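Local coordinates for protein phosphatidylglycerophosphatase B (PDB 6FMX) that removes the terminal phosphate from phosphatidylglycerophosphate to give phosphatidylglycerol in the cell membrane, and also acts on undecaprenyl pyrophosphate, at residues L78-I83 against C146-I151; R108-V113 against H140-A145; T94-L99 against G211-I216. One frame throughout, in Å; residues are numbered along the deposited sequence. Where two conformers were deposited one is given.

How the interactions relate
Helix 139-158 takes part in interactions 1 and 2, first against helix 74-92 and then, nearer its N-terminus, against helix 96-118. The two contacts lie with centres about 13 Å apart and touch where P149 CD packs on A144 O at 3.4 Å. Interaction 2 holds H140, one of the residues of the tungstate pocket, while in interaction 1 the side chain of Y148 is about 12 Å from the tungstate. Interaction 3 sits at the N-terminal start of helix 96-118, its centre about 20 Å from that of interaction 2, away from the catalytic residues. Two monoolein molecules touch both interaction 2 and interaction 3.

Interaction 1. Residues L78-I83 against C146-I151; sequences LPLIVI and CVYPVI. With OLC ((2R)-2,3-dihydroxypropyl (9Z)-octadec-9-enoate), chain B.
I81 and V147 meet tip to tip between two transmembrane helices of the PAP2-type bundle, helix 74-92 and helix 139-158, which run nearly parallel here, 14° apart. The axes of the two short segments stay 11.5 Å from each other, so the contact is made by the ends of side chains, with no hydrogen bond across it. I81 has CG1 anti to its carbonyl carbon (chi1 -68°) and an extended end, which brings CD1 forward to the two methyls of V147: CG1 of V147 is 3.8 Å from I81 CD1, and CG2 of V147 is 3.9 Å from it. L80 works differently, because its two methyls serve different neighbours. L80 CD1 lies against the acyl chain of a monoolein, 3.8 Å from its C4, whereas CD2 turns inward to helix 139-158. There L80 stands roughly at right angles to the side chain of Y148, and its CD2 reaches the ring obliquely at CE1. The polar end of the ring is held outside the contact, where Y148 OH hydrogen-bonds to L71 O. F104 of helix 96-118 touches both I81 and V147, tying a third helix into this buried apolar seam. One turn beyond V147, I151 closes the contact by setting its CD1 3.8 Å from L80 CD2.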
loop_
_atom_site.group_PDB
_atom_site.type_symbol
_atom_site.label_atom_id
_atom_site.label_comp_id
_atom_site.label_asym_id
_atom_site.label_seq_id
_atom_site.Cartn_x
_atom_site.Cartn_y
_atom_site.Cartn_z
ATOM N N LEU A 78 5.185 -3.554 10.376
ATOM C CA LEU A 78 5.006 -3.266 11.792
ATOM C C LEU A 78 6.343 -3.022 12.507
ATOM O O LEU A 78 6.478 -1.987 13.168
ATOM C CB LEU A 78 4.184 -4.370 12.466
ATOM C CG LEU A 78 3.918 -4.181 13.960
ATOM C CD1 LEU A 78 3.399 -2.777 14.256
ATOM C CD2 LEU A 78 2.938 -5.235 14.476
ATOM N N PRO A 79 7.344 -3.910 12.394
ATOM C CA PRO A 79 8.645 -3.565 13.001
ATOM C C PRO A 79 9.299 -2.357 12.364
ATOM O O PRO A 79 10.005 -1.617 13.062
ATOM C CB PRO A 79 9.489 -4.835 12.793
ATOM C CG PRO A 79 8.778 -5.617 11.751
ATOM C CD PRO A 79 7.329 -5.298 11.910
ATOM N N LEU A 80 9.096 -2.131 11.063
ATOM C CA LEU A 80 9.669 -0.947 10.431
ATOM C C LEU A 80 9.095 0.328 11.039
ATOM O O LEU A 80 9.837 1.254 11.381
ATOM C CB LEU A 80 9.423 -0.969 8.924
ATOM C CG LEU A 80 10.003 0.256 8.200
ATOM C CD1 LEU A 80 11.507 0.365 8.390
ATOM C CD2 LEU A 80 9.646 0.249 6.718
ATOM N N ILE A 81 7.768 0.393 11.175
ATOM C CA ILE A 81 7.137 1.585 11.738
ATOM C C ILE A 81 7.621 1.818 13.165
ATOM O O ILE A 81 7.954 2.947 13.553
ATOM C CB ILE A 81 5.604 1.450 11.669
ATOM C CG1 ILE A 81 5.145 1.485 10.211
ATOM C CG2 ILE A 81 4.943 2.555 12.472
ATOM C CD1 ILE A 81 3.731 0.951 9.996
ATOM N N VAL A 82 7.682 0.746 13.959
ATOM C CA VAL A 82 8.120 0.837 15.349
ATOM C C VAL A 82 9.564 1.325 15.427
ATOM O O VAL A 82 9.918 2.122 16.304
ATOM C CB VAL A 82 7.931 -0.524 16.049
ATOM C CG1 VAL A 82 8.582 -0.533 17.421
ATOM C CG2 VAL A 82 6.457 -0.848 16.171
ATOM N N ILE A 83 10.414 0.864 14.504
ATOM C CA ILE A 83 11.816 1.279 14.494
ATOM C C ILE A 83 11.945 2.747 14.117
ATOM O O ILE A 83 12.689 3.509 14.750
ATOM C CB ILE A 83 12.635 0.400 13.532
ATOM C CG1 ILE A 83 12.877 -0.986 14.130
ATOM C CG2 ILE A 83 13.946 1.099 13.190
ATOM C CD1 ILE A 83 13.207 -2.049 13.078
ATOM N N CYS A 146 -0.110 3.201 1.858
ATOM C CA CYS A 146 -0.292 3.977 3.077
ATOM C C CYS A 146 1.037 4.244 3.774
ATOM O O CYS A 146 1.431 5.398 3.933
ATOM C CB CYS A 146 -1.249 3.243 4.019
ATOM S SG CYS A 146 -1.439 4.006 5.647
ATOM N N VAL A 147 1.764 3.186 4.140
ATOM C CA VAL A 147 2.870 3.332 5.082
ATOM C C VAL A 147 4.051 4.076 4.463
ATOM O O VAL A 147 4.673 4.918 5.122
ATOM C CB VAL A 147 3.285 1.950 5.621
ATOM C CG1 VAL A 147 4.521 2.074 6.499
ATOM C CG2 VAL A 147 2.149 1.335 6.414
ATOM N N TYR A 148 4.410 3.773 3.209
ATOM C CA TYR A 148 5.624 4.411 2.698
ATOM C C TYR A 148 5.437 5.914 2.470
ATOM O O TYR A 148 6.341 6.686 2.823
ATOM C CB TYR A 148 6.137 3.694 1.438
ATOM C CG TYR A 148 6.787 2.375 1.789
ATOM C CD1 TYR A 148 7.996 2.339 2.476
ATOM C CD2 TYR A 148 6.166 1.179 1.499
ATOM C CE1 TYR A 148 8.578 1.136 2.830
ATOM C CE2 TYR A 148 6.737 -0.029 1.853
ATOM C CZ TYR A 148 7.938 -0.042 2.515
ATOM O OH TYR A 148 8.498 -1.247 2.861
ATOM N N PRO A 149 4.319 6.391 1.903
ATOM C CA PRO A 149 4.106 7.851 1.887
ATOM C C PRO A 149 4.008 8.466 3.274
ATOM O O PRO A 149 4.463 9.605 3.473
ATOM C CB PRO A 149 2.799 8.010 1.103
ATOM C CG PRO A 149 2.716 6.783 0.263
ATOM C CD PRO A 149 3.313 5.681 1.083
ATOM N N VAL A 150 3.431 7.747 4.242
ATOM C CA VAL A 150 3.362 8.255 5.610
ATOM C C VAL A 150 4.762 8.384 6.197
ATOM O O VAL A 150 5.107 9.401 6.810
ATOM C CB VAL A 150 2.472 7.345 6.473
ATOM C CG1 VAL A 150 2.721 7.591 7.944
ATOM C CG2 VAL A 150 1.016 7.588 6.153
ATOM N N ILE A 151 5.581 7.340 6.038
ATOM C CA ILE A 151 6.966 7.409 6.500
ATOM C C ILE A 151 7.672 8.596 5.863
ATOM O O ILE A 151 8.362 9.370 6.539
ATOM C CB ILE A 151 7.698 6.089 6.197
ATOM C CG1 ILE A 151 7.251 4.991 7.162
ATOM C CG2 ILE A 151 9.219 6.298 6.246
ATOM C CD1 ILE A 151 7.753 3.585 6.771
HETATM C C18 OLC B . 16.890 9.524 12.855
HETATM C C10 OLC B . 15.972 3.544 8.488
HETATM C C9 OLC B . 16.014 2.268 8.154
HETATM C C17 OLC B . 16.048 8.380 13.420
HETATM C C11 OLC B . 15.277 4.022 9.765
HETATM C C8 OLC B . 15.360 1.202 9.030
HETATM C C24 OLC B . 9.602 -10.530 10.006
HETATM C C16 OLC B . 14.716 8.247 12.675
HETATM C C12 OLC B . 16.237 3.949 10.957
HETATM C C7 OLC B . 15.697 -0.194 8.515
HETATM C C15 OLC B . 14.877 7.321 11.473
HETATM C C13 OLC B . 16.326 5.302 11.662
HETATM C C6 OLC B . 15.019 -1.217 9.423
HETATM C C14 OLC B . 14.931 5.858 11.918
HETATM C C5 OLC B . 14.709 -2.493 8.637
HETATM C C4 OLC B . 13.273 -2.938 8.926
HETATM C C3 OLC B . 13.259 -4.165 9.837
HETATM C C2 OLC B . 11.919 -4.882 9.696
HETATM C C21 OLC B . 10.854 -8.383 10.351
HETATM C C1 OLC B . 11.974 -6.278 10.321
HETATM C C22 OLC B . 10.661 -9.592 9.436
HETATM O O19 OLC B . 12.413 -6.418 11.412
HETATM O O25 OLC B . 8.909 -11.154 8.955
HETATM O O23 OLC B . 10.241 -9.152 8.176
HETATM O O20 OLC B . 11.510 -7.391 9.607
#

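Interaction 2. Residues R108-V113 against H140-A145; sequences RLLNKV and HSMNAA. With OLC ((2R)-2,3-dihydroxypropyl (9Z)-octadec-9-enoate), chain F; OLC ((2R)-2,3-dihydroxypropyl (9Z)-octadec-9-enoate), chain E; WO4 (tungstate(VI)ion), chain G.
M142, which loses the most surface in this contact, lays its extended side chain across to helix 96-118 and slides past N111 in the opposite direction. It has two conformers, and the contacts described belong to one of them. With CG anti to its backbone N (chi1 -166°), the thioether reaches the far helix: M142 CE rests 3.7 Å from L110 CD2, and M142 SD lies 3.5 Å from N111 ND2, a weak hydrogen bond that remains in doubt. The N111 amide has another hold, as its ND2 also donates to the carbonyl of P137.

R108 and N143 form the polar half. The arginine chain folds back at chi2 and chi3, which sets R108 NH1 in hydrogen-bonding reach of the asparagine, 3.3 Å from N143 OD1, with guanidinium and amide planes 73° apart. The donor stands nearly side-on to the carbonyl, at a C=O...N angle of 102° and somewhat out of its plane. A water lies 2.7 Å from N143 OD1 and makes a weak bond with R108 NH1. N143 ND2 is turned to the carbonyl of G72, which helps fix the amide.

H140, first residue of the segment, points away from this interface: H140 N gives a 2.9 Å bond to tungstate O4, and ND1 donates to O3. K115, R122, S138, G139 and R184 also bond to the anion, and P137 and the probable nucleophile H190 line the pocket too. The tungstate probably occupies the phosphate site of a PAP2 phosphatase, with H140 the probable proton donor.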
loop_
_atom_site.group_PDB
_atom_site.type_symbol
_atom_site.label_atom_id
_atom_site.label_comp_id
_atom_site.label_asym_id
_atom_site.label_seq_id
_atom_site.Cartn_x
_atom_site.Cartn_y
_atom_site.Cartn_z
ATOM N N ARG A 108 -4.909 -1.920 8.260
ATOM C CA ARG A 108 -5.073 -3.366 8.298
ATOM C C ARG A 108 -6.509 -3.741 8.625
ATOM O O ARG A 108 -7.055 -4.698 8.058
ATOM C CB ARG A 108 -4.111 -3.966 9.319
ATOM C CG ARG A 108 -2.654 -3.737 8.981
ATOM C CD ARG A 108 -2.303 -4.426 7.680
ATOM N NE ARG A 108 -2.522 -5.864 7.774
ATOM C CZ ARG A 108 -2.737 -6.660 6.734
ATOM N NH1 ARG A 108 -2.761 -6.162 5.502
ATOM N NH2 ARG A 108 -2.924 -7.959 6.931
ATOM N N LEU A 109 -7.139 -2.991 9.532
ATOM C CA LEU A 109 -8.521 -3.277 9.895
ATOM C C LEU A 109 -9.457 -3.071 8.710
ATOM O O LEU A 109 -10.340 -3.898 8.456
ATOM C CB LEU A 109 -8.946 -2.397 11.072
ATOM C CG LEU A 109 -10.356 -2.621 11.621
ATOM C CD1 LEU A 109 -10.610 -4.102 11.857
ATOM C CD2 LEU A 109 -10.582 -1.822 12.902
ATOM N N LEU A 110 -9.280 -1.969 7.979
ATOM C CA LEU A 110 -10.153 -1.674 6.849
ATOM C C LEU A 110 -9.982 -2.702 5.733
ATOM O O LEU A 110 -10.967 -3.151 5.134
ATOM C CB LEU A 110 -9.865 -0.261 6.340
ATOM C CG LEU A 110 -10.602 0.265 5.111
ATOM C CD1 LEU A 110 -12.108 0.332 5.368
ATOM C CD2 LEU A 110 -10.063 1.643 4.719
ATOM N N ASN A 111 -8.741 -3.086 5.443
ATOM C CA ASN A 111 -8.491 -4.096 4.419
ATOM C C ASN A 111 -9.174 -5.413 4.770
ATOM O O ASN A 111 -9.800 -6.051 3.915
ATOM C CB ASN A 111 -6.983 -4.294 4.248
ATOM C CG ASN A 111 -6.644 -5.295 3.169
ATOM O OD1 ASN A 111 -6.484 -6.475 3.444
ATOM N ND2 ASN A 111 -6.541 -4.825 1.932
ATOM N N LYS A 112 -9.071 -5.830 6.036
ATOM C CA LYS A 112 -9.677 -7.087 6.464
ATOM C C LYS A 112 -11.196 -7.042 6.346
ATOM O O LYS A 112 -11.818 -7.995 5.856
ATOM C CB LYS A 112 -9.257 -7.400 7.901
ATOM C CG LYS A 112 -10.130 -8.423 8.603
ATOM C CD LYS A 112 -9.414 -9.006 9.815
ATOM C CE LYS A 112 -10.321 -9.949 10.604
ATOM N NZ LYS A 112 -11.494 -9.254 11.208
ATOM N N VAL A 113 -11.810 -5.936 6.774
ATOM C CA VAL A 113 -13.264 -5.822 6.732
ATOM C C VAL A 113 -13.765 -5.827 5.291
ATOM O O VAL A 113 -14.745 -6.506 4.961
ATOM C CB VAL A 113 -13.723 -4.559 7.480
ATOM C CG1 VAL A 113 -15.178 -4.244 7.138
ATOM C CG2 VAL A 113 -13.547 -4.743 8.982
ATOM N N HIS A 140 -1.083 -6.101 0.666
ATOM C CA HIS A 140 0.284 -5.612 0.470
ATOM C C HIS A 140 0.281 -4.252 -0.214
ATOM O O HIS A 140 1.053 -3.357 0.153
ATOM C CB HIS A 140 1.110 -6.610 -0.352
ATOM C CG HIS A 140 1.719 -7.727 0.446
ATOM N ND1 HIS A 140 0.971 -8.619 1.187
ATOM C CD2 HIS A 140 3.007 -8.133 0.563
ATOM C CE1 HIS A 140 1.773 -9.509 1.744
ATOM N NE2 HIS A 140 3.014 -9.240 1.378
ATOM N N SER A 141 -0.580 -4.078 -1.219
ATOM C CA SER A 141 -0.647 -2.808 -1.926
ATOM C C SER A 141 -1.227 -1.720 -1.043
ATOM O O SER A 141 -0.774 -0.571 -1.057
ATOM C CB SER A 141 -1.478 -2.972 -3.201
ATOM O OG SER A 141 -1.059 -4.126 -3.918
ATOM N N MET A 142 -2.252 -2.076 -0.252
ATOM C CA MET A 142 -2.858 -1.132 0.674
ATOM C C MET A 142 -1.881 -0.732 1.776
ATOM O O MET A 142 -1.819 0.442 2.162
ATOM C CB MET A 142 -4.118 -1.747 1.273
ATOM C CG MET A 142 -5.023 -0.766 1.990
ATOM S SD MET A 142 -6.729 -1.344 1.938
ATOM C CE MET A 142 -7.398 -0.461 3.354
ATOM N N ASN A 143 -1.131 -1.705 2.310
ATOM C CA ASN A 143 -0.075 -1.411 3.280
ATOM C C ASN A 143 0.963 -0.462 2.692
ATOM O O ASN A 143 1.371 0.512 3.341
ATOM C CB ASN A 143 0.633 -2.700 3.715
ATOM C CG ASN A 143 -0.238 -3.632 4.528
ATOM O OD1 ASN A 143 -1.338 -3.288 4.942
ATOM N ND2 ASN A 143 0.269 -4.847 4.756
ATOM N N ALA A 144 1.438 -0.756 1.476
ATOM C CA ALA A 144 2.564 0.001 0.932
ATOM C C ALA A 144 2.137 1.409 0.534
ATOM O O ALA A 144 2.885 2.375 0.720
ATOM C CB ALA A 144 3.180 -0.733 -0.262
ATOM N N ALA A 145 0.939 1.544 -0.041
ATOM C CA ALA A 145 0.490 2.856 -0.482
ATOM C C ALA A 145 0.155 3.765 0.688
ATOM O O ALA A 145 0.122 4.984 0.521
ATOM C CB ALA A 145 -0.718 2.722 -1.410
HETATM C C10 OLC F . -0.764 3.193 18.601
HETATM C C9 OLC F . -1.180 2.174 17.853
HETATM C C11 OLC F . -1.770 4.114 19.248
HETATM C C8 OLC F . -2.657 1.938 17.652
HETATM C C24 OLC F . -1.487 -9.086 10.375
HETATM C C12 OLC F . -2.054 5.290 18.321
HETATM C C7 OLC F . -2.904 0.460 17.378
HETATM C C6 OLC F . -1.724 -0.166 16.644
HETATM C C5 OLC F . -2.200 -1.173 15.603
HETATM C C4 OLC F . -1.328 -2.423 15.612
HETATM C C3 OLC F . -1.092 -2.935 14.196
HETATM C C2 OLC F . -2.158 -3.949 13.796
HETATM C C21 OLC F . -1.890 -7.340 12.103
HETATM C C1 OLC F . -1.543 -5.004 12.907
HETATM C C22 OLC F . -1.621 -7.589 10.622
HETATM O O19 OLC F . -0.341 -5.021 12.703
HETATM O O25 OLC F . -2.780 -9.699 10.434
HETATM O O23 OLC F . -2.708 -7.073 9.846
HETATM O O20 OLC F . -2.383 -6.014 12.282
HETATM C C18 OLC E . -8.855 15.424 9.651
HETATM C C10 OLC E . -5.360 8.164 10.921
HETATM C C9 OLC E . -5.747 7.156 11.674
HETATM C C17 OLC E . -8.912 13.909 9.480
HETATM C C11 OLC E . -6.348 9.224 10.445
HETATM C C8 OLC E . -7.205 6.994 12.115
HETATM C C24 OLC E . -5.492 -4.984 13.271
HETATM C C16 OLC E . -9.391 13.282 10.790
HETATM C C12 OLC E . -5.934 10.581 11.011
HETATM C C7 OLC E . -7.229 6.560 13.586
HETATM C C15 OLC E . -8.669 11.955 11.009
HETATM C C13 OLC E . -6.748 10.882 12.264
HETATM C C6 OLC E . -8.252 5.442 13.814
HETATM C C14 OLC E . -7.567 12.154 12.049
HETATM C C5 OLC E . -7.673 4.372 14.749
HETATM C C4 OLC E . -8.272 2.984 14.484
HETATM C C3 OLC E . -7.263 1.909 14.903
HETATM C C2 OLC E . -7.747 0.535 14.440
HETATM C C21 OLC E . -5.898 -2.688 14.270
HETATM C C1 OLC E . -6.753 -0.557 14.838
HETATM C C22 OLC E . -6.289 -3.690 13.189
HETATM O O19 OLC E . -5.740 -0.275 15.381
HETATM O O25 OLC E . -6.219 -5.973 12.588
HETATM O O23 OLC E . -7.642 -4.014 13.335
HETATM O O20 OLC E . -7.026 -1.902 14.554
HETATM W W WO4 G . -2.524 -9.782 0.130
HETATM O O1 WO4 G . -2.248 -11.601 -0.746
HETATM O O2 WO4 G . -4.493 -9.300 0.216
HETATM O O3 WO4 G . -1.909 -9.889 2.069
HETATM O O4 WO4 G . -1.572 -8.417 -0.991
HETATM O O HOH W 1 -3.867 -3.596 4.189
#

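Interaction 3. Residues T94-L99 against G211-I216; sequences TWDGLL and GFDEKI. With OLC ((2R)-2,3-dihydroxypropyl (9Z)-octadec-9-enoate), chain F; OLC ((2R)-2,3-dihydroxypropyl (9Z)-octadec-9-enoate), chain E.
Two aspartates face each other here with no bond between them: D96 OD1 and D213 OD1 lie 4.1 Å apart, their carboxylate planes nearly perpendicular at 86°. K157 of helix 139-158 forms salt bridges to OD2 of both residues, which would partly offset the repulsion. Each OD2 has a further partner, H158 for D96 and the hydroxyl of Y153 for D213.

L99, one turn beyond D96, adds a van der Waals contact: its CD2 methyl comes obliquely against the carboxylate of D213, with L99 CD2 3.6 Å from D213 OD1. D213 extends to these neighbours because its CG is anti to the backbone N (chi1 -174°), which carries the carboxylate out from its helix toward both L99 and D96. The chain leading into helix 96-118 is shaped by an ST turn, in which T94 OG1 accepts from D96 N at 3.0 Å.

Two monoolein tails lie beside the contact: one passes over a face of the F212 ring, with its C14 3.4 Å from F212 CD1, while the second packs against L98. The contact thus joins the probably cytoplasmic start of helix 96-118 to the end of helix 192-215, and helix 139-158 ties the two together through Y153, F154, K157 and H158.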
loop_
_atom_site.group_PDB
_atom_site.type_symbol
_atom_site.label_atom_id
_atom_site.label_comp_id
_atom_site.label_asym_id
_atom_site.label_seq_id
_atom_site.Cartn_x
_atom_site.Cartn_y
_atom_site.Cartn_z
ATOM N N THR A 94 9.564 13.381 19.368
ATOM C CA THR A 94 8.209 13.365 18.840
ATOM C C THR A 94 7.532 12.031 19.124
ATOM O O THR A 94 8.177 10.981 19.201
ATOM C CB THR A 94 8.194 13.628 17.336
ATOM O OG1 THR A 94 6.842 13.578 16.859
ATOM C CG2 THR A 94 9.020 12.576 16.606
ATOM N N TRP A 95 6.213 12.082 19.277
ATOM C CA TRP A 95 5.411 10.879 19.437
ATOM C C TRP A 95 4.695 10.499 18.147
ATOM O O TRP A 95 3.787 9.664 18.171
ATOM C CB TRP A 95 4.405 11.066 20.578
ATOM C CG TRP A 95 5.059 11.093 21.928
ATOM C CD1 TRP A 95 5.980 11.998 22.378
ATOM C CD2 TRP A 95 4.857 10.162 22.999
ATOM N NE1 TRP A 95 6.352 11.693 23.666
ATOM C CE2 TRP A 95 5.678 10.569 24.068
ATOM C CE3 TRP A 95 4.052 9.030 23.159
ATOM C CZ2 TRP A 95 5.726 9.881 25.278
ATOM C CZ3 TRP A 95 4.098 8.347 24.363
ATOM C CH2 TRP A 95 4.930 8.777 25.406
ATOM N N ASP A 96 5.095 11.095 17.021
ATOM C CA ASP A 96 4.406 10.869 15.759
ATOM C C ASP A 96 4.438 9.407 15.335
ATOM O O ASP A 96 3.608 8.995 14.518
ATOM C CB ASP A 96 5.017 11.763 14.680
ATOM C CG ASP A 96 4.544 13.196 14.784
ATOM O OD1 ASP A 96 3.657 13.459 15.625
ATOM O OD2 ASP A 96 5.063 14.057 14.041
ATOM N N GLY A 97 5.351 8.608 15.887
ATOM C CA GLY A 97 5.316 7.179 15.627
ATOM C C GLY A 97 4.010 6.539 16.047
ATOM O O GLY A 97 3.599 5.525 15.481
ATOM N N LEU A 98 3.339 7.121 17.040
ATOM C CA LEU A 98 2.041 6.598 17.441
ATOM C C LEU A 98 0.997 6.850 16.363
ATOM O O LEU A 98 0.151 5.984 16.101
ATOM C CB LEU A 98 1.601 7.223 18.769
ATOM C CG LEU A 98 2.156 6.565 20.036
ATOM C CD1 LEU A 98 1.520 7.151 21.285
ATOM C CD2 LEU A 98 1.972 5.054 20.002
ATOM N N LEU A 99 1.052 8.021 15.724
ATOM C CA LEU A 99 0.189 8.293 14.581
ATOM C C LEU A 99 0.446 7.298 13.458
ATOM O O LEU A 99 -0.493 6.833 12.804
ATOM C CB LEU A 99 0.421 9.716 14.077
ATOM C CG LEU A 99 -0.593 10.825 14.335
ATOM C CD1 LEU A 99 -0.875 10.990 15.822
ATOM C CD2 LEU A 99 -0.065 12.128 13.745
ATOM N N GLY A 211 -3.210 15.317 6.344
ATOM C CA GLY A 211 -4.059 16.486 6.532
ATOM C C GLY A 211 -4.338 16.783 7.991
ATOM O O GLY A 211 -4.350 17.948 8.410
ATOM N N PHE A 212 -4.568 15.736 8.789
ATOM C CA PHE A 212 -4.778 15.908 10.222
ATOM C C PHE A 212 -3.539 16.483 10.897
ATOM O O PHE A 212 -3.622 17.453 11.655
ATOM C CB PHE A 212 -5.146 14.568 10.850
ATOM C CG PHE A 212 -5.197 14.587 12.355
ATOM C CD1 PHE A 212 -6.292 15.119 13.018
ATOM C CD2 PHE A 212 -4.157 14.062 13.104
ATOM C CE1 PHE A 212 -6.348 15.121 14.399
ATOM C CE2 PHE A 212 -4.202 14.072 14.484
ATOM C CZ PHE A 212 -5.298 14.595 15.135
ATOM N N ASP A 213 -2.383 15.869 10.651
ATOM C CA ASP A 213 -1.161 16.307 11.311
ATOM C C ASP A 213 -0.844 17.756 10.973
ATOM O O ASP A 213 -0.393 18.524 11.831
ATOM C CB ASP A 213 -0.005 15.398 10.903
ATOM C CG ASP A 213 1.255 15.711 11.659
ATOM O OD1 ASP A 213 1.316 15.363 12.856
ATOM O OD2 ASP A 213 2.169 16.322 11.063
ATOM N N GLU A 214 -1.065 18.147 9.722
ATOM C CA GLU A 214 -0.789 19.521 9.336
ATOM C C GLU A 214 -1.810 20.470 9.942
ATOM O O GLU A 214 -1.463 21.582 10.362
ATOM C CB GLU A 214 -0.763 19.625 7.814
ATOM C CG GLU A 214 0.378 18.798 7.249
ATOM C CD GLU A 214 0.602 18.995 5.768
ATOM O OE1 GLU A 214 -0.351 18.803 4.983
ATOM O OE2 GLU A 214 1.750 19.323 5.387
ATOM N N LYS A 215 -3.067 20.030 10.024
ATOM C CA LYS A 215 -4.127 20.876 10.562
ATOM C C LYS A 215 -3.869 21.238 12.021
ATOM O O LYS A 215 -4.153 22.363 12.448
ATOM C CB LYS A 215 -5.478 20.167 10.411
ATOM C CG LYS A 215 -6.662 20.951 10.943
ATOM C CD LYS A 215 -6.736 22.341 10.347
ATOM C CE LYS A 215 -7.903 23.125 10.960
ATOM N NZ LYS A 215 -8.126 24.444 10.297
ATOM N N ILE A 216 -3.330 20.299 12.808
ATOM C CA ILE A 216 -3.150 20.558 14.236
ATOM C C ILE A 216 -1.869 21.306 14.557
ATOM O O ILE A 216 -1.603 21.566 15.736
ATOM C CB ILE A 216 -3.190 19.258 15.064
ATOM C CG1 ILE A 216 -1.940 18.409 14.821
ATOM C CG2 ILE A 216 -4.471 18.478 14.776
ATOM C CD1 ILE A 216 -1.917 17.128 15.631
HETATM C C10 OLC F . -0.764 3.193 18.601
HETATM C C9 OLC F . -1.180 2.174 17.853
HETATM C C11 OLC F . -1.770 4.114 19.248
HETATM C C8 OLC F . -2.657 1.938 17.652
HETATM C C24 OLC F . -1.487 -9.086 10.375
HETATM C C12 OLC F . -2.054 5.290 18.321
HETATM C C7 OLC F . -2.904 0.460 17.378
HETATM C C6 OLC F . -1.724 -0.166 16.644
HETATM C C5 OLC F . -2.200 -1.173 15.603
HETATM C C4 OLC F . -1.328 -2.423 15.612
HETATM C C3 OLC F . -1.092 -2.935 14.196
HETATM C C2 OLC F . -2.158 -3.949 13.796
HETATM C C21 OLC F . -1.890 -7.340 12.103
HETATM C C1 OLC F . -1.543 -5.004 12.907
HETATM C C22 OLC F . -1.621 -7.589 10.622
HETATM O O19 OLC F . -0.341 -5.021 12.703
HETATM O O25 OLC F . -2.780 -9.699 10.434
HETATM O O23 OLC F . -2.708 -7.073 9.846
HETATM O O20 OLC F . -2.383 -6.014 12.282
HETATM C C18 OLC E . -8.855 15.424 9.651
HETATM C C10 OLC E . -5.360 8.164 10.921
HETATM C C9 OLC E . -5.747 7.156 11.674
HETATM C C17 OLC E . -8.912 13.909 9.480
HETATM C C11 OLC E . -6.348 9.224 10.445
HETATM C C8 OLC E . -7.205 6.994 12.115
HETATM C C24 OLC E . -5.492 -4.984 13.271
HETATM C C16 OLC E . -9.391 13.282 10.790
HETATM C C12 OLC E . -5.934 10.581 11.011
HETATM C C7 OLC E . -7.229 6.560 13.586
HETATM C C15 OLC E . -8.669 11.955 11.009
HETATM C C13 OLC E . -6.748 10.882 12.264
HETATM C C6 OLC E . -8.252 5.442 13.814
HETATM C C14 OLC E . -7.567 12.154 12.049
HETATM C C5 OLC E . -7.673 4.372 14.749
HETATM C C4 OLC E . -8.272 2.984 14.484
HETATM C C3 OLC E . -7.263 1.909 14.903
HETATM C C2 OLC E . -7.747 0.535 14.440
HETATM C C21 OLC E . -5.898 -2.688 14.270
HETATM C C1 OLC E . -6.753 -0.557 14.838
HETATM C C22 OLC E . -6.289 -3.690 13.189
HETATM O O19 OLC E . -5.740 -0.275 15.381
HETATM O O25 OLC E . -6.219 -5.973 12.588
HETATM O O23 OLC E . -7.642 -4.014 13.335
HETATM O O20 OLC E . -7.026 -1.902 14.554
#